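Local coordinates for deoxyhypusine hydroxylase (Homo sapiens, PDB 4D50), which hydroxylates the deoxyhypusine side chain of translation initiation factor eIF5A with a non-haem diiron centre and molecular oxygen, completing the formation of hypusine, at residues 13-18 / 33-38; 81-86 / 109-114; 131-136 / 150-155. One frame throughout, in Å; residues are numbered along the deposited sequence.

Contact 1: 13-18 / 33-38; sequences DAIGQT and LFTLRG
Ile15 meets Thr35 and Leu36 where two consecutive helices at the N-terminal end of this all-helical HEAT-repeat protein pack as a roughly antiparallel hairpin, their local axes 9.5 Å apart and inclined at 144°. The buried part is the meeting of Ile15 with Leu36. With chi1 at -65°, Ile15 CG1 stands beside the backbone N and CG2 opposite it, and Ile15 CG2 comes within 3.7 Å of Leu36 CG as the two side chains slide past each other in opposite directions. An isoleucine branched at CB and a leucine branched at CG both offer methyls to this apolar seam. Leu36 also touches Val12 and Leu19 of helix 3-20 and Ala44 and Ile48 of helix 42-50. Beside it Gly16 presents only its backbone, which lets the Leu36 methyl CD1 lie 4.1 Å from Gly16 CA. The solvent side belongs to Thr35. Its hydroxyl OG1 turns back to the carbonyl oxygen of Arg31, one turn earlier, so the polar end is served within its own helix while the methyl is given to the neighbour. That contact is as close but less enclosed: crossing Ile15 at about a right angle, Thr35 brings CG2 to 3.7 Å from Ile15 CD1.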
ATOM      1  N   ASP A  13       5.178   4.430  23.570  1.00 23.80           N
ATOM      2  CA  ASP A  13       3.875   4.625  24.201  1.00 22.56           C
ATOM      3  C   ASP A  13       3.365   6.015  23.954  1.00 19.93           C
ATOM      4  O   ASP A  13       2.174   6.243  23.727  1.00 22.00           O
ATOM      5  CB  ASP A  13       3.999   4.361  25.701  1.00 25.77           C
ATOM      6  CG  ASP A  13       4.257   2.917  25.992  1.00 28.93           C
ATOM      7  OD1 ASP A  13       3.996   2.059  25.094  1.00 29.96           O
ATOM      8  OD2 ASP A  13       4.742   2.613  27.120  1.00 31.28           O
ATOM      9  N   ALA A  14       4.294   6.945  23.912  1.00 19.28           N
ATOM     10  CA  ALA A  14       4.015   8.350  23.613  1.00 18.22           C
ATOM     11  C   ALA A  14       3.512   8.537  22.203  1.00 18.82           C
ATOM     12  O   ALA A  14       2.497   9.218  21.993  1.00 20.73           O
ATOM     13  CB  ALA A  14       5.272   9.162  23.792  1.00 19.42           C
ATOM     14  N   ILE A  15       4.237   7.949  21.250  1.00 17.48           N
ATOM     15  CA  ILE A  15       3.846   7.989  19.842  1.00 17.49           C
ATOM     16  C   ILE A  15       2.508   7.265  19.639  1.00 15.76           C
ATOM     17  O   ILE A  15       1.616   7.735  18.893  1.00 19.21           O
ATOM     18  CB  ILE A  15       4.967   7.394  18.952  1.00 18.40           C
ATOM     19  CG1 ILE A  15       6.208   8.288  19.060  1.00 17.61           C
ATOM     20  CG2 ILE A  15       4.525   7.253  17.478  1.00 18.57           C
ATOM     21  CD1 ILE A  15       7.511   7.574  18.759  1.00 20.12           C
ATOM     22  N   GLY A  16       2.407   6.095  20.206  1.00 17.61           N
ATOM     23  CA  GLY A  16       1.169   5.354  20.257  1.00 16.21           C
ATOM     24  C   GLY A  16      -0.040   6.162  20.708  1.00 17.64           C
ATOM     25  O   GLY A  16      -1.132   6.069  20.094  1.00 15.19           O
ATOM     26  N   GLN A  17       0.109   6.912  21.795  1.00 19.20           N
ATOM     27  CA  GLN A  17      -1.019   7.754  22.236  1.00 21.65           C
ATOM     28  C   GLN A  17      -1.412   8.724  21.152  1.00 19.90           C
ATOM     29  O   GLN A  17      -2.597   9.017  21.021  1.00 23.27           O
ATOM     30  CB  GLN A  17      -0.722   8.448  23.580  1.00 24.81           C
ATOM     31  CG  GLN A  17      -1.089   7.526  24.733  1.00 29.50           C
ATOM     32  CD  GLN A  17      -0.255   7.707  25.992  1.00 34.86           C
ATOM     33  OE1 GLN A  17       0.718   8.455  26.030  1.00 34.37           O
ATOM     34  NE2 GLN A  17      -0.662   7.008  27.048  1.00 38.58           N
ATOM     35  N   THR A  18      -0.444   9.233  20.400  1.00 18.25           N
ATOM     36  CA  THR A  18      -0.708  10.225  19.317  1.00 17.09           C
ATOM     37  C   THR A  18      -1.519   9.544  18.195  1.00 17.28           C
ATOM     38  O   THR A  18      -2.549  10.006  17.862  1.00 15.29           O
ATOM     39  CB  THR A  18       0.546  10.774  18.757  1.00 17.88           C
ATOM     40  OG1 THR A  18       1.251  11.475  19.785  1.00 17.30           O
ATOM     41  CG2 THR A  18       0.299  11.704  17.615  1.00 15.87           C
ATOM     42  N   LEU A  33       2.224   6.684  13.156  1.00 12.24           N
ATOM     43  CA  LEU A  33       2.135   5.361  12.590  1.00 12.56           C
ATOM     44  C   LEU A  33       3.415   4.911  11.903  1.00 12.14           C
ATOM     45  O   LEU A  33       3.878   3.831  12.141  1.00 12.63           O
ATOM     46  CB  LEU A  33       0.974   5.274  11.570  1.00 12.32           C
ATOM     47  CG  LEU A  33       0.895   3.979  10.741  1.00 11.72           C
ATOM     48  CD1 LEU A  33       0.687   2.733  11.631  1.00 12.47           C
ATOM     49  CD2 LEU A  33      -0.206   4.095   9.691  1.00 10.89           C
ATOM     50  N   PHE A  34       3.987   5.713  10.978  1.00 13.21           N
ATOM     51  CA  PHE A  34       5.182   5.326  10.317  1.00 13.19           C
ATOM     52  C   PHE A  34       6.397   5.297  11.230  1.00 12.55           C
ATOM     53  O   PHE A  34       7.287   4.477  11.046  1.00 14.58           O
ATOM     54  CB  PHE A  34       5.379   6.138   9.035  1.00 13.87           C
ATOM     55  CG  PHE A  34       4.448   5.672   7.958  1.00 17.07           C
ATOM     56  CD1 PHE A  34       4.649   4.415   7.317  1.00 18.81           C
ATOM     57  CD2 PHE A  34       3.362   6.420   7.612  1.00 19.96           C
ATOM     58  CE1 PHE A  34       3.762   3.926   6.375  1.00 18.27           C
ATOM     59  CE2 PHE A  34       2.463   5.922   6.662  1.00 19.45           C
ATOM     60  CZ  PHE A  34       2.676   4.692   6.067  1.00 18.71           C
ATOM     61  N   THR A  35       6.382   6.077  12.285  1.00 13.29           N
ATOM     62  CA  THR A  35       7.467   5.940  13.241  1.00 14.12           C
ATOM     63  C   THR A  35       7.335   4.573  13.941  1.00 13.53           C
ATOM     64  O   THR A  35       8.336   3.872  14.077  1.00 15.71           O
ATOM     65  CB  THR A  35       7.451   7.109  14.230  1.00 15.18           C
ATOM     66  OG1 THR A  35       7.562   8.316  13.464  1.00 15.70           O
ATOM     67  CG2 THR A  35       8.616   7.041  15.278  1.00 15.51           C
ATOM     68  N   LEU A  36       6.155   4.210  14.392  1.00 11.46           N
ATOM     69  CA  LEU A  36       5.965   2.916  15.021  1.00 11.79           C
ATOM     70  C   LEU A  36       6.321   1.796  14.110  1.00 11.60           C
ATOM     71  O   LEU A  36       6.803   0.777  14.581  1.00 11.62           O
ATOM     72  CB  LEU A  36       4.561   2.725  15.525  1.00 12.89           C
ATOM     73  CG  LEU A  36       4.119   3.635  16.668  1.00 13.38           C
ATOM     74  CD1 LEU A  36       2.621   3.443  16.929  1.00 14.12           C
ATOM     75  CD2 LEU A  36       4.895   3.304  17.950  1.00 14.02           C
ATOM     76  N   ARG A  37       5.959   1.921  12.835  1.00 11.34           N
ATOM     77  CA  ARG A  37       6.319   0.898  11.870  1.00 11.04           C
ATOM     78  C   ARG A  37       7.809   0.647  11.850  1.00 11.25           C
ATOM     79  O   ARG A  37       8.261  -0.505  11.783  1.00 11.22           O
ATOM     80  CB  ARG A  37       5.797   1.329  10.488  1.00 12.56           C
ATOM     81  CG  ARG A  37       6.104   0.354   9.385  1.00 13.50           C
ATOM     82  CD  ARG A  37       7.337   0.762   8.662  1.00 15.10           C
ATOM     83  NE  ARG A  37       7.801  -0.104   7.582  1.00 15.71           N
ATOM     84  CZ  ARG A  37       8.566  -1.165   7.783  1.00 17.60           C
ATOM     85  NH1 ARG A  37       8.832  -1.566   9.014  1.00 17.14           N
ATOM     86  NH2 ARG A  37       9.010  -1.885   6.757  1.00 18.19           N
ATOM     87  N   GLY A  38       8.600   1.732  11.910  1.00 10.16           N
ATOM     88  CA  GLY A  38      10.061   1.660  11.946  1.00 10.39           C
ATOM     89  C   GLY A  38      10.631   1.063  13.234  1.00 10.70           C
ATOM     90  O   GLY A  38      11.559   0.248  13.221  1.00 12.26           O
TER

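Contact 2: 81-86 / 109-114; sequences DVLQDT and LEILKQ
The end methyl of Ile111, CD1, rests against the side chain of Gln84, 3.7 Å from Gln84 NE2 and 3.8 Å from Gln84 CD, with Gln84 CG only slightly farther. The two chains run obliquely across one another, and one methyl thereby touches both the aliphatic and the amide part of the glutamine. This is van der Waals packing: the amide nitrogen has its polar partner elsewhere, in the hydroxyl of Tyr115. That hydrogen bond helps fix the amide beside the methyl, and a glutamine suits this partly exposed edge because it offers both a hydrocarbon stem and a polar end.

Deeper in, the contact becomes purely apolar. Leu83 CD2 lies 4.2 Å from Ile111 CG1 and 4.4 Å from Leu112 CD2, van der Waals contacts but not tight ones. Ile111 reaches over because CG1 stands anti to its backbone N (chi1 -173°), carrying CD1 out to Gln84. Leu112 starts off pointing away from helix 76-84, yet its CD2 end returns far enough to meet Leu83.

Further out, the backbone is positioned too. The carbonyl oxygen of Leu83, near the C-terminal end of its helix, accepts a hydrogen bond from Arg93 NE, while that of Leu112 pairs with Ser116 OG. The Leu83 side chain lies about 7 Å from that of the iron ligand His94 but about 12 Å from an iron itself, so the packing is outside the diiron site.

The contact joins HEAT-like repeats 1 and 2, whose helices 76-84 and 109-115 are neighbours here. Leu100 of helix 90-103 touches both Leu83 and Leu112, and helix 121-140 closes over the pair through Val123 on Leu83 and Val131 and Leu134 on Leu112.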
ATOM      1  N   ASP A  81      -8.506 -10.810  12.022  1.00 13.98           N
ATOM      2  CA  ASP A  81      -9.728 -10.207  12.527  1.00 14.38           C
ATOM      3  C   ASP A  81     -10.162  -9.115  11.550  1.00 14.33           C
ATOM      4  O   ASP A  81     -11.313  -9.073  11.197  1.00 16.14           O
ATOM      5  CB  ASP A  81      -9.570  -9.541  13.908  1.00 16.60           C
ATOM      6  CG  ASP A  81      -9.430 -10.524  15.062  1.00 21.10           C
ATOM      7  OD1 ASP A  81      -9.670 -11.716  14.857  1.00 23.94           O
ATOM      8  OD2 ASP A  81      -9.099 -10.080  16.195  1.00 25.01           O
ATOM      9  N   VAL A  82      -9.244  -8.289  11.062  1.00 13.16           N
ATOM     10  CA  VAL A  82      -9.616  -7.273  10.036  1.00 12.42           C
ATOM     11  C   VAL A  82     -10.067  -7.878   8.707  1.00 11.38           C
ATOM     12  O   VAL A  82     -11.029  -7.467   8.126  1.00 11.70           O
ATOM     13  CB  VAL A  82      -8.479  -6.268   9.839  1.00 12.84           C
ATOM     14  CG1 VAL A  82      -8.816  -5.337   8.682  1.00 13.37           C
ATOM     15  CG2 VAL A  82      -8.221  -5.524  11.127  1.00 13.36           C
ATOM     16  N   LEU A  83      -9.329  -8.854   8.197  1.00 10.71           N
ATOM     17  CA  LEU A  83      -9.695  -9.522   6.992  1.00 10.58           C
ATOM     18  C   LEU A  83     -11.085 -10.117   7.092  1.00 11.85           C
ATOM     19  O   LEU A  83     -11.857 -10.011   6.154  1.00 10.97           O
ATOM     20  CB  LEU A  83      -8.774 -10.675   6.680  1.00 10.94           C
ATOM     21  CG  LEU A  83      -9.037 -11.493   5.446  1.00 11.10           C
ATOM     22  CD1 LEU A  83      -9.192 -10.629   4.210  1.00 12.04           C
ATOM     23  CD2 LEU A  83      -7.974 -12.587   5.263  1.00 12.37           C
ATOM     24  N   GLN A  84     -11.351 -10.743   8.215  1.00 12.73           N
ATOM     25  CA  GLN A  84     -12.698 -11.392   8.413  1.00 15.38           C
ATOM     26  C   GLN A  84     -13.837 -10.415   8.711  1.00 17.26           C
ATOM     27  O   GLN A  84     -15.010 -10.747   8.467  1.00 19.82           O
ATOM     28  CB  GLN A  84     -12.625 -12.491   9.468  1.00 16.87           C
ATOM     29  CG  GLN A  84     -11.598 -13.584   9.141  1.00 18.90           C
ATOM     30  CD  GLN A  84     -11.716 -14.823  10.021  1.00 22.66           C
ATOM     31  OE1 GLN A  84     -11.393 -14.796  11.198  1.00 20.99           O
ATOM     32  NE2 GLN A  84     -12.177 -15.928   9.419  1.00 27.60           N
ATOM     33  N   ASP A  85     -13.522  -9.206   9.144  1.00 16.60           N
ATOM     34  CA  ASP A  85     -14.544  -8.301   9.592  1.00 16.81           C
ATOM     35  C   ASP A  85     -15.265  -7.678   8.393  1.00 17.64           C
ATOM     36  O   ASP A  85     -14.778  -6.767   7.834  1.00 15.94           O
ATOM     37  CB  ASP A  85     -13.935  -7.241  10.457  1.00 16.86           C
ATOM     38  CG  ASP A  85     -14.987  -6.278  11.004  1.00 18.29           C
ATOM     39  OD1 ASP A  85     -16.166  -6.412  10.653  1.00 19.02           O
ATOM     40  OD2 ASP A  85     -14.621  -5.378  11.723  1.00 19.51           O
ATOM     41  N   THR A  86     -16.427  -8.220   7.993  1.00 18.91           N
ATOM     42  CA  THR A  86     -17.143  -7.761   6.824  1.00 18.52           C
ATOM     43  C   THR A  86     -17.671  -6.317   6.893  1.00 18.92           C
ATOM     44  O   THR A  86     -18.127  -5.806   5.876  1.00 18.70           O
ATOM     45  CB  THR A  86     -18.366  -8.626   6.498  1.00 20.81           C
ATOM     46  OG1 THR A  86     -19.299  -8.458   7.542  1.00 19.81           O
ATOM     47  CG2 THR A  86     -18.052 -10.077   6.380  1.00 20.71           C
ATOM     48  N   LEU A 109      -1.758 -19.612   5.325  1.00 14.37           N
ATOM     49  CA  LEU A 109      -2.167 -20.064   3.936  1.00 14.48           C
ATOM     50  C   LEU A 109      -3.591 -20.486   3.825  1.00 13.73           C
ATOM     51  O   LEU A 109      -4.265 -20.180   2.860  1.00 13.81           O
ATOM     52  CB  LEU A 109      -1.362 -21.268   3.490  1.00 16.52           C
ATOM     53  CG  LEU A 109      -0.589 -21.377   2.226  1.00 19.56           C
ATOM     54  CD1 LEU A 109      -0.327 -22.862   2.013  1.00 20.74           C
ATOM     55  CD2 LEU A 109      -1.265 -20.724   1.041  1.00 18.34           C
ATOM     56  N   GLU A 110      -4.113 -21.147   4.857  1.00 15.60           N
ATOM     57  CA  GLU A 110      -5.434 -21.737   4.735  1.00 16.29           C
ATOM     58  C   GLU A 110      -6.507 -20.644   4.718  1.00 16.29           C
ATOM     59  O   GLU A 110      -7.444 -20.695   3.891  1.00 16.04           O
ATOM     60  CB  GLU A 110      -5.680 -22.848   5.806  1.00 21.20           C
ATOM     61  CG  GLU A 110      -5.117 -24.241   5.401  1.00 24.67           C
ATOM     62  CD  GLU A 110      -5.357 -24.632   3.897  1.00 28.39           C
ATOM     63  OE1 GLU A 110      -6.519 -24.830   3.459  1.00 29.97           O
ATOM     64  OE2 GLU A 110      -4.352 -24.728   3.132  1.00 37.00           O
ATOM     65  N   ILE A 111      -6.367 -19.670   5.584  1.00 14.21           N
ATOM     66  CA  ILE A 111      -7.270 -18.504   5.579  1.00 15.48           C
ATOM     67  C   ILE A 111      -7.177 -17.720   4.271  1.00 13.96           C
ATOM     68  O   ILE A 111      -8.184 -17.255   3.755  1.00 13.02           O
ATOM     69  CB  ILE A 111      -7.098 -17.602   6.813  1.00 18.19           C
ATOM     70  CG1 ILE A 111      -8.190 -16.537   6.807  1.00 19.96           C
ATOM     71  CG2 ILE A 111      -5.774 -16.868   6.873  1.00 22.07           C
ATOM     72  CD1 ILE A 111      -8.714 -16.222   8.198  1.00 23.76           C
ATOM     73  N   LEU A 112      -5.948 -17.497   3.769  1.00 12.28           N
ATOM     74  CA  LEU A 112      -5.831 -16.820   2.468  1.00 11.84           C
ATOM     75  C   LEU A 112      -6.472 -17.584   1.329  1.00 12.05           C
ATOM     76  O   LEU A 112      -7.084 -17.025   0.470  1.00 10.31           O
ATOM     77  CB  LEU A 112      -4.389 -16.451   2.151  1.00 12.18           C
ATOM     78  CG  LEU A 112      -3.780 -15.477   3.141  1.00 12.91           C
ATOM     79  CD1 LEU A 112      -2.323 -15.332   2.883  1.00 15.28           C
ATOM     80  CD2 LEU A 112      -4.411 -14.110   3.168  1.00 14.60           C
ATOM     81  N   LYS A 113      -6.325 -18.906   1.301  1.00 13.34           N
ATOM     82  CA  LYS A 113      -7.064 -19.690   0.308  1.00 14.12           C
ATOM     83  C   LYS A 113      -8.606 -19.551   0.458  1.00 13.16           C
ATOM     84  O   LYS A 113      -9.324 -19.482  -0.549  1.00 12.30           O
ATOM     85  CB  LYS A 113      -6.682 -21.184   0.423  1.00 15.98           C
ATOM     86  CG  LYS A 113      -5.294 -21.429  -0.133  1.00 16.45           C
ATOM     87  CD  LYS A 113      -4.831 -22.853   0.239  1.00 18.54           C
ATOM     88  CE  LYS A 113      -3.838 -23.324  -0.808  1.00 20.21           C
ATOM     89  NZ  LYS A 113      -2.935 -24.440  -0.408  1.00 19.86           N
ATOM     90  N   GLN A 114      -9.088 -19.557   1.697  1.00 13.77           N
ATOM     91  CA  GLN A 114     -10.520 -19.411   2.001  1.00 14.14           C
ATOM     92  C   GLN A 114     -11.035 -18.070   1.397  1.00 12.81           C
ATOM     93  O   GLN A 114     -12.009 -18.027   0.693  1.00 16.50           O
ATOM     94  CB  GLN A 114     -10.710 -19.422   3.526  1.00 16.06           C
ATOM     95  CG  GLN A 114     -12.114 -19.192   4.083  1.00 16.61           C
ATOM     96  CD  GLN A 114     -12.173 -19.192   5.617  1.00 18.83           C
ATOM     97  OE1 GLN A 114     -11.156 -19.046   6.311  1.00 19.38           O
ATOM     98  NE2 GLN A 114     -13.389 -19.362   6.155  1.00 21.28           N
TER

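Contact 3: 131-136 / 150-155; sequences VRRLEW and LSVDPA
The carbonyl oxygen of Asp153 faces Arg133 through a water, which donates to Asp153 O at 2.7 Å and accepts from Arg133 NH1 at 2.9 Å. Directly, Arg133 NH1 and Asp153 O are 3.8 Å apart, too far for a hydrogen bond, and the oxygen lies obliquely to the guanidinium. Over one face of that group sits a methyl of Val152, its CG1 3.6 Å from Arg133 NH2, the two side chains meeting at about a right angle. Arginine suits this buried place because it is long, with several N-H donors. CG and CD continue in an extended line from the backbone (chi1 177°, chi2 -179°), passing the carbonyl oxygen of Pro154, 3.6 Å from Arg133 CB, before a bend at chi3 turns the head. There NE donates to Gly101 O and NH2 forms a salt bridge with Glu143, partners that fix the group's rotation and probably balance its charge. On the loop, Ser151 OG donates to Asp153 OD1 at 2.6 Å on the syn side, 19° out of the carboxylate plane, and Arg188 pairs with the other carboxylate oxygen. Residues 150-155 belong to the irregular linker between HEAT-like repeats 2 and 3. They lie between helix 121-140 and helices 177-190 and 208-221, where Asp153 touches Phe185 and Pro154 packs on Glu213.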
ATOM      1  N   VAL A 131      -1.634 -15.965  -1.750  1.00 10.05           N
ATOM      2  CA  VAL A 131      -1.421 -17.417  -1.831  1.00 10.63           C
ATOM      3  C   VAL A 131      -0.325 -17.725  -2.860  1.00 10.18           C
ATOM      4  O   VAL A 131       0.574 -18.451  -2.574  1.00 11.68           O
ATOM      5  CB  VAL A 131      -2.711 -18.161  -2.182  1.00 11.05           C
ATOM      6  CG1 VAL A 131      -2.379 -19.606  -2.530  1.00 11.16           C
ATOM      7  CG2 VAL A 131      -3.699 -18.071  -1.015  1.00 11.40           C
ATOM      8  N   ARG A 132      -0.343 -17.030  -3.992  1.00 10.99           N
ATOM      9  CA  ARG A 132       0.740 -17.256  -4.952  1.00 11.47           C
ATOM     10  C   ARG A 132       2.116 -16.782  -4.406  1.00 10.78           C
ATOM     11  O   ARG A 132       3.157 -17.379  -4.693  1.00 11.04           O
ATOM     12  CB  ARG A 132       0.407 -16.485  -6.258  1.00 12.85           C
ATOM     13  CG  ARG A 132      -0.711 -17.043  -7.145  1.00 15.08           C
ATOM     14  CD  ARG A 132      -0.428 -18.397  -7.753  1.00 18.77           C
ATOM     15  NE  ARG A 132       0.837 -18.470  -8.476  1.00 18.91           N
ATOM     16  CZ  ARG A 132       1.024 -18.137  -9.762  1.00 19.65           C
ATOM     17  NH1 ARG A 132       0.050 -17.669 -10.515  1.00 17.51           N
ATOM     18  NH2 ARG A 132       2.248 -18.323 -10.313  1.00 18.95           N
ATOM     19  N   ARG A 133       2.140 -15.647  -3.701  1.00 10.81           N
ATOM     20  CA  ARG A 133       3.386 -15.159  -3.078  1.00 10.70           C
ATOM     21  C   ARG A 133       3.885 -16.179  -2.050  1.00 10.28           C
ATOM     22  O   ARG A 133       5.076 -16.574  -2.048  1.00 11.16           O
ATOM     23  CB  ARG A 133       3.228 -13.768  -2.443  1.00 11.12           C
ATOM     24  CG  ARG A 133       4.477 -13.289  -1.743  1.00 11.96           C
ATOM     25  CD  ARG A 133       4.266 -11.903  -1.102  1.00 13.50           C
ATOM     26  NE  ARG A 133       4.956 -11.827   0.205  1.00 14.60           N
ATOM     27  CZ  ARG A 133       6.260 -11.641   0.408  1.00 14.22           C
ATOM     28  NH1 ARG A 133       7.117 -11.597  -0.614  1.00 14.68           N
ATOM     29  NH2 ARG A 133       6.725 -11.610   1.656  1.00 14.83           N
ATOM     30  N   LEU A 134       2.982 -16.685  -1.221  1.00 10.91           N
ATOM     31  CA  LEU A 134       3.444 -17.680  -0.235  1.00 11.89           C
ATOM     32  C   LEU A 134       4.009 -18.945  -0.934  1.00 11.55           C
ATOM     33  O   LEU A 134       5.017 -19.474  -0.476  1.00 10.86           O
ATOM     34  CB  LEU A 134       2.398 -18.027   0.782  1.00 13.42           C
ATOM     35  CG  LEU A 134       2.013 -16.897   1.721  1.00 15.11           C
ATOM     36  CD1 LEU A 134       0.916 -17.348   2.680  1.00 16.74           C
ATOM     37  CD2 LEU A 134       3.176 -16.283   2.479  1.00 18.74           C
ATOM     38  N   GLU A 135       3.372 -19.384  -2.012  1.00 11.82           N
ATOM     39  CA  GLU A 135       3.837 -20.503  -2.772  1.00 13.31           C
ATOM     40  C   GLU A 135       5.199 -20.214  -3.392  1.00 14.87           C
ATOM     41  O   GLU A 135       6.059 -21.095  -3.469  1.00 13.59           O
ATOM     42  CB  GLU A 135       2.793 -20.917  -3.798  1.00 15.49           C
ATOM     43  CG  GLU A 135       1.504 -21.399  -3.068  1.00 19.45           C
ATOM     44  CD  GLU A 135       0.340 -21.741  -3.977  1.00 22.90           C
ATOM     45  OE1 GLU A 135       0.278 -21.228  -5.162  1.00 28.87           O
ATOM     46  OE2 GLU A 135      -0.523 -22.519  -3.464  1.00 28.83           O
ATOM     47  N   TRP A 136       5.401 -18.985  -3.842  1.00 13.92           N
ATOM     48  CA  TRP A 136       6.697 -18.599  -4.407  1.00 14.29           C
ATOM     49  C   TRP A 136       7.796 -18.645  -3.358  1.00 15.58           C
ATOM     50  O   TRP A 136       8.850 -19.262  -3.534  1.00 14.55           O
ATOM     51  CB  TRP A 136       6.549 -17.269  -5.139  1.00 14.38           C
ATOM     52  CG  TRP A 136       7.712 -16.870  -6.015  1.00 14.20           C
ATOM     53  CD1 TRP A 136       7.779 -16.969  -7.329  1.00 12.92           C
ATOM     54  CD2 TRP A 136       8.936 -16.313  -5.581  1.00 13.16           C
ATOM     55  NE1 TRP A 136       8.948 -16.482  -7.783  1.00 12.85           N
ATOM     56  CE2 TRP A 136       9.710 -16.099  -6.707  1.00 12.35           C
ATOM     57  CE3 TRP A 136       9.453 -15.975  -4.325  1.00 13.87           C
ATOM     58  CZ2 TRP A 136      10.967 -15.549  -6.652  1.00 13.42           C
ATOM     59  CZ3 TRP A 136      10.751 -15.402  -4.255  1.00 13.63           C
ATOM     60  CH2 TRP A 136      11.510 -15.242  -5.425  1.00 13.38           C
ATOM     61  N   LEU A 150      12.689  -0.946  -0.881  1.00 16.11           N
ATOM     62  CA  LEU A 150      12.798  -1.634   0.396  1.00 17.04           C
ATOM     63  C   LEU A 150      11.465  -2.172   0.855  1.00 14.33           C
ATOM     64  O   LEU A 150      11.408  -2.937   1.846  1.00 14.29           O
ATOM     65  CB  LEU A 150      13.415  -0.735   1.461  1.00 19.35           C
ATOM     66  CG  LEU A 150      14.864  -0.248   1.184  1.00 22.15           C
ATOM     67  CD1 LEU A 150      15.309   0.798   2.157  1.00 24.16           C
ATOM     68  CD2 LEU A 150      15.856  -1.415   1.130  1.00 24.16           C
ATOM     69  N   SER A 151      10.440  -1.858   0.103  1.00 11.46           N
ATOM     70  CA  SER A 151       9.102  -2.379   0.337  1.00 10.14           C
ATOM     71  C   SER A 151       9.081  -3.858   0.239  1.00  9.28           C
ATOM     72  O   SER A 151       9.851  -4.459  -0.555  1.00  9.26           O
ATOM     73  CB  SER A 151       8.071  -1.779  -0.646  1.00  9.88           C
ATOM     74  OG  SER A 151       8.474  -1.918  -1.977  1.00  9.69           O
ATOM     75  N   VAL A 152       8.149  -4.470   0.960  1.00  9.63           N
ATOM     76  CA  VAL A 152       7.807  -5.833   0.696  1.00 10.13           C
ATOM     77  C   VAL A 152       6.611  -5.876  -0.231  1.00 10.05           C
ATOM     78  O   VAL A 152       5.516  -5.424   0.139  1.00 11.83           O
ATOM     79  CB  VAL A 152       7.433  -6.576   2.003  1.00 10.02           C
ATOM     80  CG1 VAL A 152       7.107  -8.058   1.705  1.00 10.92           C
ATOM     81  CG2 VAL A 152       8.502  -6.402   3.087  1.00 10.59           C
ATOM     82  N   ASP A 153       6.806  -6.409  -1.420  1.00  9.86           N
ATOM     83  CA  ASP A 153       5.827  -6.286  -2.499  1.00 10.18           C
ATOM     84  C   ASP A 153       4.946  -7.495  -2.570  1.00  9.19           C
ATOM     85  O   ASP A 153       5.337  -8.602  -2.110  1.00  9.84           O
ATOM     86  CB  ASP A 153       6.563  -6.102  -3.847  1.00  9.85           C
ATOM     87  CG  ASP A 153       7.441  -4.838  -3.886  1.00 11.59           C
ATOM     88  OD1 ASP A 153       7.102  -3.819  -3.162  1.00 12.34           O
ATOM     89  OD2 ASP A 153       8.467  -4.881  -4.559  1.00 11.40           O
ATOM     90  N   PRO A 154       3.756  -7.372  -3.163  1.00  8.68           N
ATOM     91  CA  PRO A 154       2.894  -8.535  -3.237  1.00  9.85           C
ATOM     92  C   PRO A 154       3.311  -9.597  -4.213  1.00  9.64           C
ATOM     93  O   PRO A 154       2.687 -10.621  -4.200  1.00 11.71           O
ATOM     94  CB  PRO A 154       1.555  -7.958  -3.725  1.00  9.85           C
ATOM     95  CG  PRO A 154       1.868  -6.581  -4.201  1.00  9.59           C
ATOM     96  CD  PRO A 154       2.989  -6.131  -3.401  1.00  9.05           C
ATOM     97  N   ALA A 155       4.272  -9.305  -5.083  1.00  9.54           N
ATOM     98  CA  ALA A 155       4.814 -10.236  -6.053  1.00  9.84           C
ATOM     99  C   ALA A 155       6.216  -9.888  -6.361  1.00  9.80           C
ATOM    100  O   ALA A 155       6.574  -8.769  -6.326  1.00  9.65           O
ATOM    101  CB  ALA A 155       4.026 -10.349  -7.338  1.00  9.79           C
TER
HETATM  102  O   HOH W   1       6.814 -10.552  -3.251  1.00 18.31           O

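Overall arrangement
From the N terminus, contact 1 comes first, closing a helical hairpin of helices 3-20 and 26-39 at one end of the helical array. Contact 2 follows, drawing 109-114 back to 81-86 across the intervening helix 90-103, which supplies two iron ligands, His94 and Glu95. Contact 3 closes last, folding the loop after helix 121-140 back onto that helix before the chain enters helix 163-171. All three are in series, so none nests within or crosses another. Contact 1 touches neither of the others, its centre about 26 Å from each of theirs, whereas contacts 2 and 3 touch: Leu109 CD2 packs 3.9 Å from Val131 CG1, uniting consecutive helices 109-115 and 121-140.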